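Local structure of post-proline cleaving enzyme (Rickettsia typhi, 4HVT) at residues Ile146-Gly151 and Phe157-Asp162; Gly126-Tyr131 and Ser677-His682; Val77-Tyr82 and Asn142-Ser147; Asn85-Asp90 and Gln94-Arg99. The protein probably acts as a serine-type oligopeptidase of the prolyl oligopeptidase family, cutting short peptides after proline. One frame throughout, in Å; residues are numbered along the deposited sequence.

Interaction 1 (Ile146-Gly151 and Phe157-Asp162); sequences ISMSFG and FFREWD
I146 and R159 exchange backbone bonds, I146 N giving to R159 O at 2.8 Å and R159 N to I146 O at 3.0 Å. Two residues on, at the next hydrogen-bonded pair, M148 N donates to F157 O, and F157 N returns a bond to M148 O at 2.9 Å, so all eight N and O atoms of these two pairs are used. Between them lies the non-hydrogen-bonded pair S147 and F158, whose backbone N and O point away from each other's strand; the backbone of S147 bonds instead to R132 and G133 of strand 129-136. O of F157 also accepts from a water that takes the hydroxyl proton of S147, OG standing 2.7 Å from it. S149 OG gives its proton to O of G151 and receives R132 NH1. On the face that carries I146, M148, F157 and R159, chi1 of F157 (55°) sets CG between backbone N and carbonyl carbon and brings the ring against M148 CB, a CH-pi contact 4.2 Å from the centroid. The F150 and F157 rings meet obliquely, planes at 37°, with F157 CE1 over one face of F150. Such twisted antiparallel hairpins build the blades of this family's beta-propeller domain.

Interaction 2 (Gly126-Tyr131 and Ser677-His682); sequences GKKVAY and SKDSGH
K128 lies in the loop just before strand 129-136 of the beta-propeller, and D679 in the irregular loop that follows strand 672-677 of the alpha/beta-hydrolase domain; their CA atoms, 8.6 Å apart, are the nearest across the two segments. G126 leaves the preceding helix with positive phi (92°), and the chain then extends into the strand. The other backbone is folded on itself: S677 OG accepts from N of D679 and, at 3.0 Å, from N of S680, an ST turn together with an ST motif. G681 leads on to H682, whose ND1 meets D649 and whose NE2 meets S566, consistent with a Ser-His-Asp catalytic triad. Between the two segments the bridge is one pair of side chains, K128 and D679, crossing at about a right angle; a backbone bond of D679 with G152 adds to it. K128 is bent at three successive torsions, and this curl lays CE as well as NZ against the carboxylate. D679 CG stands between its own backbone N and carbonyl carbon (chi1 55°), which turns the acid to the propeller. D687 is a weak, long second ion partner of K128. The salt bridge uses a single oxygen and its hydrogen bond is weak: K128 NZ lies 3.2 Å from D679 OD2.

Interaction 3 (Val77-Tyr82 and Asn142-Ser147); sequences VIRKGY and NRYLIS
R79 and Y144 meet through their polar ends, their side chains reaching toward each other from opposite directions between two neighbouring sheets of the propeller. The hydrogen bonds come first. The phenol oxygen of Y144 is met by two nitrogens of one guanidinium group: R79 NE lies 3.3 Å from Y144 OH and R79 NH2 lies 3.4 Å from the same atom. Both bonds are long and weak, with N-H...O angles near 150°. Y144 OH sits at the guanidinium edge, close to the plane of the group, in the fork between NE and NH2. NH1 is hydrogen-bonded to Y404 OH, the stronger polar tie of this arginine.

Packing adds a second component. The guanidinium and the phenol ring are turned 62° against each other, and R79 NH2 comes obliquely to the ring, 3.4 Å from Y144 CE2. R79 also makes a cation-pi contact with Y84, and W97 packs edge-to-face against Y144, so aromatic groups border both partners.

Backbone bonds fix the near end of the arginine. R79 and Y82 exchange N-H...O bonds at the ends of a type I' turn, closing a tight hairpin through K80 and G81. The kink at chi3 (-63°) then turns the guanidinium away from the line of the chain that leads to it.

Chemically, this is a charged donor shared between two phenol oxygens in a buried setting. Two phenol hydroxyls and the ring of Y84 are among the groups that receive the arginine, and its positive charge would probably polarise the Y144 hydroxyl.

Interaction 4 (Asn85-Asp90 and Gln94-Arg99); sequences NFWMDD and QGLWRR. With EDO (1,2-ethanediol), chain C.
Q94 opens the contact by its backbone: its O lies at the edge of the F86 ring, 3.3 Å from F86 CZ, while its NE2 is hydrogen-bonded to O of S686, in the hydrolase part of the chain. At G95 the two chains run close, CA standing 3.2 Å from O of W87 and also packing on F86 CZ and M88 CG. L96 forms a hydrogen-bonded pair with W87, its N giving to W87 O and its O accepting from W87 N. W97 faces F86 in the non-hydrogen-bonded pair, and its CB touches the ring edge at CD1 of F86 (3.9 Å). R98 pairs with N85 by two backbone bonds, then extends from CG to NE alongside it. Its NE and NH2 both grip N85 OD1, at 2.8 and 3.0 Å; NE lies in the carbonyl plane and NH2 39° out of it. The guanidinium also stacks flat on W87, centres 4.2 Å apart and planes at 22°. An ethanediol, probably from the crystallisation liquor, links N85 ND2, F86 O and M88 N. Chemically, the guanidinium is held at its edge by N85 OD1 and over one face by the W87 indole, which restricts its rotation; W112 is a further cation-pi partner.

How the interactions relate
Interactions 1 and 3 share I146 and S147 on strand 143-150, and the salt bridge from D162 OD2 to R143 NE (2.8 Å) joins them again. Interaction 4 belongs to the neighbouring four-stranded sheet, which also supplies R79 to interaction 3. W97 ties the two sheets together: its CZ3 lies 3.6 Å from W161 CZ3 of interaction 1, and its ring borders Y144 and R79. Segment 126-131 of interaction 2 runs beside interaction 1, with A130 N 2.9 Å from S149 O, and K128 CD lies 3.4 Å from Q94 OE1. Interaction 2 is the one contact with a segment in the hydrolase domain, including H682 of the probable triad; Q94 of interaction 4 also reaches that domain, through S686.

Interaction 1 (Ile146-Gly151 and Phe157-Asp162)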
# COMPACT_ATOMS: atom_id res chain seq x y z
N ILE A 146 9.51 -13.38 -12.83
CA ILE A 146 9.95 -12.67 -11.64
C ILE A 146 9.93 -11.19 -11.92
O ILE A 146 10.72 -10.75 -12.73
CB ILE A 146 11.37 -13.09 -11.17
CG1 ILE A 146 11.57 -14.61 -11.16
CG2 ILE A 146 11.70 -12.45 -9.83
CD1 ILE A 146 10.71 -15.36 -10.20
N SER A 147 9.06 -10.43 -11.24
CA SER A 147 9.03 -8.97 -11.33
C SER A 147 10.11 -8.32 -10.49
O SER A 147 10.37 -8.75 -9.35
CB SER A 147 7.68 -8.43 -10.92
OG SER A 147 6.69 -8.80 -11.87
N MET A 148 10.71 -7.29 -11.06
CA MET A 148 11.88 -6.61 -10.48
C MET A 148 11.88 -5.14 -10.85
O MET A 148 11.31 -4.73 -11.88
CB MET A 148 13.19 -7.24 -10.99
CG MET A 148 13.40 -8.65 -10.53
SD MET A 148 14.87 -9.36 -11.32
CE MET A 148 14.35 -9.72 -12.91
N SER A 149 12.51 -4.33 -10.02
CA SER A 149 12.74 -2.93 -10.34
C SER A 149 14.16 -2.55 -9.95
O SER A 149 14.80 -3.20 -9.12
CB SER A 149 11.74 -2.05 -9.59
OG SER A 149 11.89 -2.20 -8.16
N PHE A 150 14.66 -1.47 -10.53
CA PHE A 150 15.92 -0.91 -10.04
C PHE A 150 15.57 0.03 -8.89
O PHE A 150 14.84 1.02 -9.04
CB PHE A 150 16.68 -0.20 -11.16
CG PHE A 150 17.11 -1.12 -12.26
CD1 PHE A 150 17.89 -2.23 -11.97
CD2 PHE A 150 16.72 -0.90 -13.58
CE1 PHE A 150 18.28 -3.12 -12.97
CE2 PHE A 150 17.12 -1.77 -14.59
CZ PHE A 150 17.90 -2.87 -14.28
N GLY A 151 16.06 -0.32 -7.70
CA GLY A 151 15.66 0.42 -6.48
C GLY A 151 14.17 0.50 -6.31
O GLY A 151 13.42 -0.44 -6.68
N PHE A 157 10.34 -4.33 -14.60
CA PHE A 157 10.54 -5.29 -15.69
C PHE A 157 10.36 -6.68 -15.07
O PHE A 157 9.84 -6.80 -13.96
CB PHE A 157 11.91 -5.11 -16.35
CG PHE A 157 13.04 -5.18 -15.42
CD1 PHE A 157 13.37 -4.10 -14.61
CD2 PHE A 157 13.80 -6.35 -15.31
CE1 PHE A 157 14.41 -4.18 -13.73
CE2 PHE A 157 14.87 -6.41 -14.44
CZ PHE A 157 15.16 -5.32 -13.65
N PHE A 158 10.70 -7.72 -15.81
CA PHE A 158 10.58 -9.08 -15.27
C PHE A 158 11.54 -9.95 -16.01
O PHE A 158 12.04 -9.58 -17.06
CB PHE A 158 9.17 -9.63 -15.44
CG PHE A 158 8.65 -9.49 -16.85
CD1 PHE A 158 8.85 -10.51 -17.78
CD2 PHE A 158 7.91 -8.41 -17.18
CE1 PHE A 158 8.39 -10.35 -19.08
CE2 PHE A 158 7.44 -8.24 -18.48
CZ PHE A 158 7.66 -9.25 -19.42
N ARG A 159 11.81 -11.13 -15.46
CA ARG A 159 12.60 -12.13 -16.13
C ARG A 159 12.00 -13.49 -15.85
O ARG A 159 11.61 -13.79 -14.70
CB ARG A 159 14.03 -12.15 -15.62
CG ARG A 159 14.81 -10.90 -15.88
CD ARG A 159 16.20 -11.07 -15.28
NE ARG A 159 16.98 -12.09 -15.96
CZ ARG A 159 18.23 -12.41 -15.61
NH1 ARG A 159 18.81 -11.83 -14.56
NH2 ARG A 159 18.88 -13.33 -16.28
N GLU A 160 11.94 -14.33 -16.86
CA GLU A 160 11.42 -15.70 -16.68
C GLU A 160 12.44 -16.61 -16.00
O GLU A 160 13.63 -16.53 -16.28
CB GLU A 160 11.09 -16.28 -18.06
CG GLU A 160 10.25 -17.54 -18.00
CD GLU A 160 10.01 -18.17 -19.35
OE1 GLU A 160 10.46 -17.63 -20.39
OE2 GLU A 160 9.34 -19.21 -19.38
N TRP A 161 11.97 -17.47 -15.12
CA TRP A 161 12.83 -18.22 -14.22
C TRP A 161 12.28 -19.63 -14.08
O TRP A 161 11.09 -19.84 -14.14
CB TRP A 161 12.89 -17.48 -12.87
CG TRP A 161 13.77 -18.13 -11.83
CD1 TRP A 161 15.07 -17.82 -11.56
CD2 TRP A 161 13.36 -19.06 -10.83
NE1 TRP A 161 15.53 -18.57 -10.50
CE2 TRP A 161 14.49 -19.32 -10.01
CE3 TRP A 161 12.17 -19.71 -10.55
CZ2 TRP A 161 14.46 -20.22 -8.93
CZ3 TRP A 161 12.13 -20.63 -9.48
CH2 TRP A 161 13.27 -20.85 -8.68
N ASP A 162 13.17 -20.61 -13.96
CA ASP A 162 12.77 -22.01 -13.92
C ASP A 162 13.16 -22.73 -12.59
O ASP A 162 14.32 -22.76 -12.20
CB ASP A 162 13.33 -22.77 -15.08
CG ASP A 162 12.74 -24.17 -15.19
OD1 ASP A 162 13.26 -25.06 -14.49
OD2 ASP A 162 11.76 -24.40 -15.97
O HOH W 1 6.97 -7.01 -13.84

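Interaction 2 (Gly126-Tyr131 and Ser677-His682)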
# COMPACT_ATOMS: atom_id res chain seq x y z
N GLY A 126 25.40 -4.48 -10.88
CA GLY A 126 25.95 -3.20 -10.43
C GLY A 126 24.93 -2.14 -10.00
O GLY A 126 25.26 -0.96 -9.93
N LYS A 127 23.70 -2.58 -9.70
CA LYS A 127 22.62 -1.69 -9.26
C LYS A 127 21.71 -2.50 -8.34
O LYS A 127 21.69 -3.72 -8.46
CB LYS A 127 21.83 -1.16 -10.47
N LYS A 128 21.02 -1.83 -7.42
CA LYS A 128 20.09 -2.49 -6.50
C LYS A 128 18.99 -3.08 -7.41
O LYS A 128 18.37 -2.32 -8.15
CB LYS A 128 19.41 -1.50 -5.54
CG LYS A 128 20.16 -0.96 -4.31
CD LYS A 128 19.12 -0.68 -3.20
CE LYS A 128 19.36 0.50 -2.25
NZ LYS A 128 20.79 0.81 -1.96
N VAL A 129 18.77 -4.39 -7.39
CA VAL A 129 17.65 -5.05 -8.09
C VAL A 129 16.69 -5.52 -7.00
O VAL A 129 17.05 -6.35 -6.21
CB VAL A 129 18.12 -6.27 -8.92
CG1 VAL A 129 16.94 -6.96 -9.58
CG2 VAL A 129 19.11 -5.85 -10.00
N ALA A 130 15.52 -4.91 -6.94
CA ALA A 130 14.50 -5.20 -5.95
C ALA A 130 13.50 -6.23 -6.45
O ALA A 130 13.04 -6.16 -7.58
CB ALA A 130 13.76 -3.91 -5.59
N TYR A 131 13.16 -7.20 -5.60
CA TYR A 131 12.10 -8.16 -5.85
C TYR A 131 10.75 -7.51 -5.75
O TYR A 131 10.44 -6.82 -4.76
CB TYR A 131 12.17 -9.24 -4.78
CG TYR A 131 11.02 -10.21 -4.69
CD1 TYR A 131 10.86 -11.20 -5.63
CD2 TYR A 131 10.09 -10.13 -3.66
CE1 TYR A 131 9.81 -12.11 -5.54
CE2 TYR A 131 9.07 -11.05 -3.54
CZ TYR A 131 8.94 -12.03 -4.48
OH TYR A 131 7.91 -12.92 -4.36
N SER A 677 16.56 10.60 -0.22
CA SER A 677 17.13 9.31 -0.59
C SER A 677 17.36 9.13 -2.05
O SER A 677 16.48 9.44 -2.84
CB SER A 677 16.27 8.13 -0.12
OG SER A 677 16.67 6.94 -0.81
N LYS A 678 18.54 8.61 -2.41
CA LYS A 678 18.94 8.37 -3.81
C LYS A 678 18.07 7.41 -4.54
O LYS A 678 17.78 7.60 -5.74
CB LYS A 678 20.39 7.83 -3.88
N ASP A 679 17.62 6.38 -3.86
CA ASP A 679 16.94 5.26 -4.56
C ASP A 679 15.81 4.55 -3.83
O ASP A 679 15.38 3.49 -4.30
CB ASP A 679 17.97 4.17 -4.91
CG ASP A 679 18.72 3.69 -3.71
OD1 ASP A 679 18.27 3.88 -2.58
OD2 ASP A 679 19.83 3.15 -3.88
N SER A 680 15.30 5.11 -2.73
CA SER A 680 14.16 4.49 -2.02
C SER A 680 12.89 4.49 -2.82
O SER A 680 12.02 3.57 -2.68
CB SER A 680 13.81 5.20 -0.70
OG SER A 680 13.33 6.53 -0.93
N GLY A 681 12.74 5.52 -3.65
CA GLY A 681 11.44 5.75 -4.29
C GLY A 681 10.40 6.16 -3.25
O GLY A 681 10.74 6.78 -2.22
N HIS A 682 9.14 5.83 -3.52
CA HIS A 682 8.00 6.23 -2.70
C HIS A 682 7.85 5.30 -1.48
O HIS A 682 6.95 4.49 -1.42
CB HIS A 682 6.73 6.24 -3.52
CG HIS A 682 5.63 7.06 -2.94
ND1 HIS A 682 5.74 8.42 -2.73
CD2 HIS A 682 4.37 6.71 -2.58
CE1 HIS A 682 4.61 8.87 -2.22
NE2 HIS A 682 3.75 7.85 -2.15

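Interaction 3 (Val77-Tyr82 and Asn142-Ser147)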
# COMPACT_ATOMS: atom_id res chain seq x y z
N VAL A 77 3.35 -18.04 1.75
CA VAL A 77 2.22 -18.53 0.94
C VAL A 77 2.53 -19.99 0.55
O VAL A 77 3.67 -20.34 0.20
CB VAL A 77 1.99 -17.63 -0.30
CG1 VAL A 77 3.15 -17.66 -1.21
CG2 VAL A 77 0.79 -18.08 -1.06
N ILE A 78 1.51 -20.86 0.63
CA ILE A 78 1.62 -22.25 0.27
C ILE A 78 1.29 -22.47 -1.22
O ILE A 78 0.21 -22.08 -1.70
CB ILE A 78 0.63 -23.10 1.06
CG1 ILE A 78 1.05 -23.06 2.58
CG2 ILE A 78 0.57 -24.53 0.51
CD1 ILE A 78 0.07 -23.68 3.58
N ARG A 79 2.22 -23.12 -1.90
CA ARG A 79 2.00 -23.70 -3.22
C ARG A 79 2.63 -25.09 -3.32
O ARG A 79 3.82 -25.28 -3.02
CB ARG A 79 2.57 -22.80 -4.34
CG ARG A 79 1.87 -21.47 -4.55
CD ARG A 79 2.25 -20.85 -5.89
NE ARG A 79 3.67 -20.56 -5.94
CZ ARG A 79 4.23 -19.52 -5.31
NH1 ARG A 79 3.52 -18.68 -4.59
NH2 ARG A 79 5.53 -19.32 -5.40
N LYS A 80 1.81 -26.06 -3.70
CA LYS A 80 2.22 -27.44 -4.00
C LYS A 80 3.18 -28.01 -2.96
O LYS A 80 4.25 -28.50 -3.28
CB LYS A 80 2.76 -27.54 -5.42
CG LYS A 80 1.74 -27.11 -6.48
CD LYS A 80 2.24 -27.34 -7.89
CE LYS A 80 1.24 -26.86 -8.95
NZ LYS A 80 0.86 -25.44 -8.77
N GLY A 81 2.76 -27.89 -1.71
CA GLY A 81 3.46 -28.55 -0.57
C GLY A 81 4.61 -27.77 0.03
O GLY A 81 5.32 -28.27 0.92
N TYR A 82 4.84 -26.56 -0.48
CA TYR A 82 5.91 -25.69 0.02
C TYR A 82 5.34 -24.36 0.45
O TYR A 82 4.38 -23.86 -0.13
CB TYR A 82 6.94 -25.41 -1.11
CG TYR A 82 7.84 -26.54 -1.42
CD1 TYR A 82 7.43 -27.53 -2.29
CD2 TYR A 82 9.11 -26.64 -0.87
CE1 TYR A 82 8.24 -28.59 -2.59
CE2 TYR A 82 9.94 -27.70 -1.19
CZ TYR A 82 9.49 -28.67 -2.04
OH TYR A 82 10.29 -29.75 -2.35
N ASN A 142 6.72 -25.09 -13.13
CA ASN A 142 8.14 -24.78 -12.90
C ASN A 142 8.53 -23.37 -13.39
O ASN A 142 9.58 -22.86 -13.04
CB ASN A 142 9.04 -25.79 -13.57
CG ASN A 142 9.07 -27.13 -12.84
OD1 ASN A 142 8.80 -27.21 -11.64
ND2 ASN A 142 9.40 -28.17 -13.58
N ARG A 143 7.70 -22.77 -14.21
CA ARG A 143 8.08 -21.48 -14.80
C ARG A 143 7.43 -20.35 -14.03
O ARG A 143 6.23 -20.39 -13.75
CB ARG A 143 7.71 -21.39 -16.32
CG ARG A 143 8.57 -22.23 -17.24
CD ARG A 143 10.02 -21.78 -17.24
NE ARG A 143 10.87 -22.71 -17.98
CZ ARG A 143 11.12 -22.68 -19.28
NH1 ARG A 143 10.59 -21.77 -20.07
NH2 ARG A 143 11.88 -23.62 -19.81
N TYR A 144 8.23 -19.33 -13.69
CA TYR A 144 7.79 -18.13 -13.01
C TYR A 144 8.24 -16.92 -13.79
O TYR A 144 9.28 -16.96 -14.42
CB TYR A 144 8.41 -18.03 -11.60
CG TYR A 144 7.84 -18.99 -10.58
CD1 TYR A 144 8.26 -20.31 -10.55
CD2 TYR A 144 6.89 -18.58 -9.66
CE1 TYR A 144 7.76 -21.20 -9.62
CE2 TYR A 144 6.40 -19.46 -8.70
CZ TYR A 144 6.83 -20.76 -8.69
OH TYR A 144 6.28 -21.61 -7.75
N LEU A 145 7.45 -15.86 -13.80
CA LEU A 145 7.92 -14.55 -14.24
C LEU A 145 8.25 -13.77 -12.99
O LEU A 145 7.38 -13.57 -12.15
CB LEU A 145 6.83 -13.83 -15.06
CG LEU A 145 6.49 -14.63 -16.30
CD1 LEU A 145 5.13 -14.17 -16.83
CD2 LEU A 145 7.56 -14.58 -17.38
N ILE A 146 9.51 -13.38 -12.83
CA ILE A 146 9.95 -12.67 -11.64
C ILE A 146 9.93 -11.19 -11.92
O ILE A 146 10.72 -10.75 -12.73
CB ILE A 146 11.37 -13.09 -11.17
CG1 ILE A 146 11.57 -14.61 -11.16
CG2 ILE A 146 11.70 -12.45 -9.83
CD1 ILE A 146 10.71 -15.36 -10.20
N SER A 147 9.06 -10.43 -11.24
CA SER A 147 9.03 -8.97 -11.33
C SER A 147 10.11 -8.32 -10.49
O SER A 147 10.37 -8.75 -9.35
CB SER A 147 7.68 -8.43 -10.92
OG SER A 147 6.69 -8.80 -11.87

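Interaction 4 (Asn85-Asp90 and Gln94-Arg99)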
# COMPACT_ATOMS: atom_id res chain seq x y z
N ASN A 85 8.64 -17.67 0.87
CA ASN A 85 8.91 -16.57 1.78
C ASN A 85 9.92 -15.65 1.12
O ASN A 85 10.79 -16.12 0.36
CB ASN A 85 9.43 -17.14 3.12
CG ASN A 85 10.07 -16.11 4.02
OD1 ASN A 85 11.28 -16.09 4.19
ND2 ASN A 85 9.26 -15.26 4.62
N PHE A 86 9.82 -14.36 1.43
CA PHE A 86 10.82 -13.41 1.04
C PHE A 86 11.46 -12.85 2.29
O PHE A 86 10.75 -12.28 3.14
CB PHE A 86 10.27 -12.27 0.18
CG PHE A 86 11.36 -11.48 -0.47
CD1 PHE A 86 12.07 -12.03 -1.52
CD2 PHE A 86 11.72 -10.26 0.03
CE1 PHE A 86 13.14 -11.36 -2.08
CE2 PHE A 86 12.78 -9.56 -0.54
CZ PHE A 86 13.48 -10.12 -1.59
N TRP A 87 12.77 -13.01 2.39
CA TRP A 87 13.57 -12.72 3.64
C TRP A 87 14.69 -11.70 3.40
O TRP A 87 15.51 -11.87 2.50
CB TRP A 87 14.21 -14.01 4.16
CG TRP A 87 15.05 -13.81 5.40
CD1 TRP A 87 16.39 -13.62 5.44
CD2 TRP A 87 14.59 -13.71 6.76
NE1 TRP A 87 16.81 -13.44 6.73
CE2 TRP A 87 15.72 -13.46 7.56
CE3 TRP A 87 13.33 -13.84 7.39
CZ2 TRP A 87 15.66 -13.37 8.97
CZ3 TRP A 87 13.27 -13.74 8.78
CH2 TRP A 87 14.42 -13.49 9.55
N MET A 88 14.71 -10.67 4.23
CA MET A 88 15.80 -9.71 4.27
C MET A 88 16.43 -9.69 5.67
O MET A 88 15.75 -9.77 6.67
CB MET A 88 15.31 -8.29 3.97
CG MET A 88 14.82 -8.09 2.54
SD MET A 88 13.97 -6.49 2.34
CE MET A 88 12.38 -7.05 2.90
N ASP A 89 17.75 -9.49 5.68
CA ASP A 89 18.45 -9.20 6.95
C ASP A 89 19.69 -8.39 6.68
O ASP A 89 19.84 -7.84 5.60
CB ASP A 89 18.74 -10.49 7.75
CG ASP A 89 19.65 -11.47 7.02
OD1 ASP A 89 20.36 -11.10 6.07
OD2 ASP A 89 19.64 -12.68 7.41
N ASP A 90 20.61 -8.27 7.66
CA ASP A 90 21.82 -7.45 7.39
C ASP A 90 22.79 -8.10 6.40
O ASP A 90 23.56 -7.41 5.72
CB ASP A 90 22.55 -7.12 8.68
CG ASP A 90 22.88 -8.33 9.48
OD1 ASP A 90 22.08 -9.28 9.56
OD2 ASP A 90 23.98 -8.35 10.06
N GLN A 94 18.91 -6.82 0.21
CA GLN A 94 18.04 -6.83 -0.96
C GLN A 94 17.08 -8.01 -0.88
O GLN A 94 15.93 -7.89 -1.23
CB GLN A 94 18.87 -6.85 -2.23
CG GLN A 94 18.11 -6.29 -3.40
CD GLN A 94 17.77 -4.82 -3.20
OE1 GLN A 94 18.66 -3.99 -3.05
NE2 GLN A 94 16.48 -4.53 -3.04
N GLY A 95 17.58 -9.14 -0.36
CA GLY A 95 16.71 -10.25 0.05
C GLY A 95 16.83 -11.56 -0.70
O GLY A 95 17.41 -11.64 -1.80
N LEU A 96 16.21 -12.59 -0.11
CA LEU A 96 16.19 -13.94 -0.59
C LEU A 96 14.76 -14.37 -0.81
O LEU A 96 13.95 -14.33 0.10
CB LEU A 96 16.76 -14.88 0.49
CG LEU A 96 18.21 -14.64 0.91
CD1 LEU A 96 18.57 -15.59 2.05
CD2 LEU A 96 19.17 -14.75 -0.25
N TRP A 97 14.46 -14.83 -2.02
CA TRP A 97 13.24 -15.57 -2.26
C TRP A 97 13.52 -17.06 -2.06
O TRP A 97 14.47 -17.62 -2.61
CB TRP A 97 12.70 -15.27 -3.66
CG TRP A 97 11.40 -15.95 -4.02
CD1 TRP A 97 10.21 -15.86 -3.37
CD2 TRP A 97 11.15 -16.72 -5.21
NE1 TRP A 97 9.24 -16.60 -4.03
CE2 TRP A 97 9.78 -17.10 -5.19
CE3 TRP A 97 11.96 -17.13 -6.30
CZ2 TRP A 97 9.21 -17.90 -6.18
CZ3 TRP A 97 11.40 -17.91 -7.28
CH2 TRP A 97 10.02 -18.27 -7.24
N ARG A 98 12.74 -17.66 -1.15
CA ARG A 98 13.08 -18.99 -0.62
C ARG A 98 11.83 -19.80 -0.25
O ARG A 98 10.69 -19.29 -0.26
CB ARG A 98 14.04 -18.85 0.56
CG ARG A 98 13.47 -18.11 1.71
CD ARG A 98 14.50 -17.89 2.84
NE ARG A 98 13.74 -17.48 3.97
CZ ARG A 98 14.19 -17.39 5.22
NH1 ARG A 98 15.46 -17.66 5.49
NH2 ARG A 98 13.37 -17.00 6.19
N ARG A 99 12.03 -21.10 -0.11
CA ARG A 99 10.92 -21.99 0.21
C ARG A 99 11.30 -23.14 1.14
O ARG A 99 12.47 -23.55 1.25
CB ARG A 99 10.30 -22.56 -1.07
CG ARG A 99 11.17 -23.54 -1.79
CD ARG A 99 10.48 -24.12 -3.01
NE ARG A 99 11.22 -25.24 -3.52
CZ ARG A 99 10.70 -26.12 -4.38
NH1 ARG A 99 9.47 -25.93 -4.81
NH2 ARG A 99 11.40 -27.15 -4.78
C1 EDO C . 11.47 -10.83 7.11
O1 EDO C . 12.08 -10.23 5.94
C2 EDO C . 10.18 -11.53 6.68
O2 EDO C . 10.41 -12.72 5.90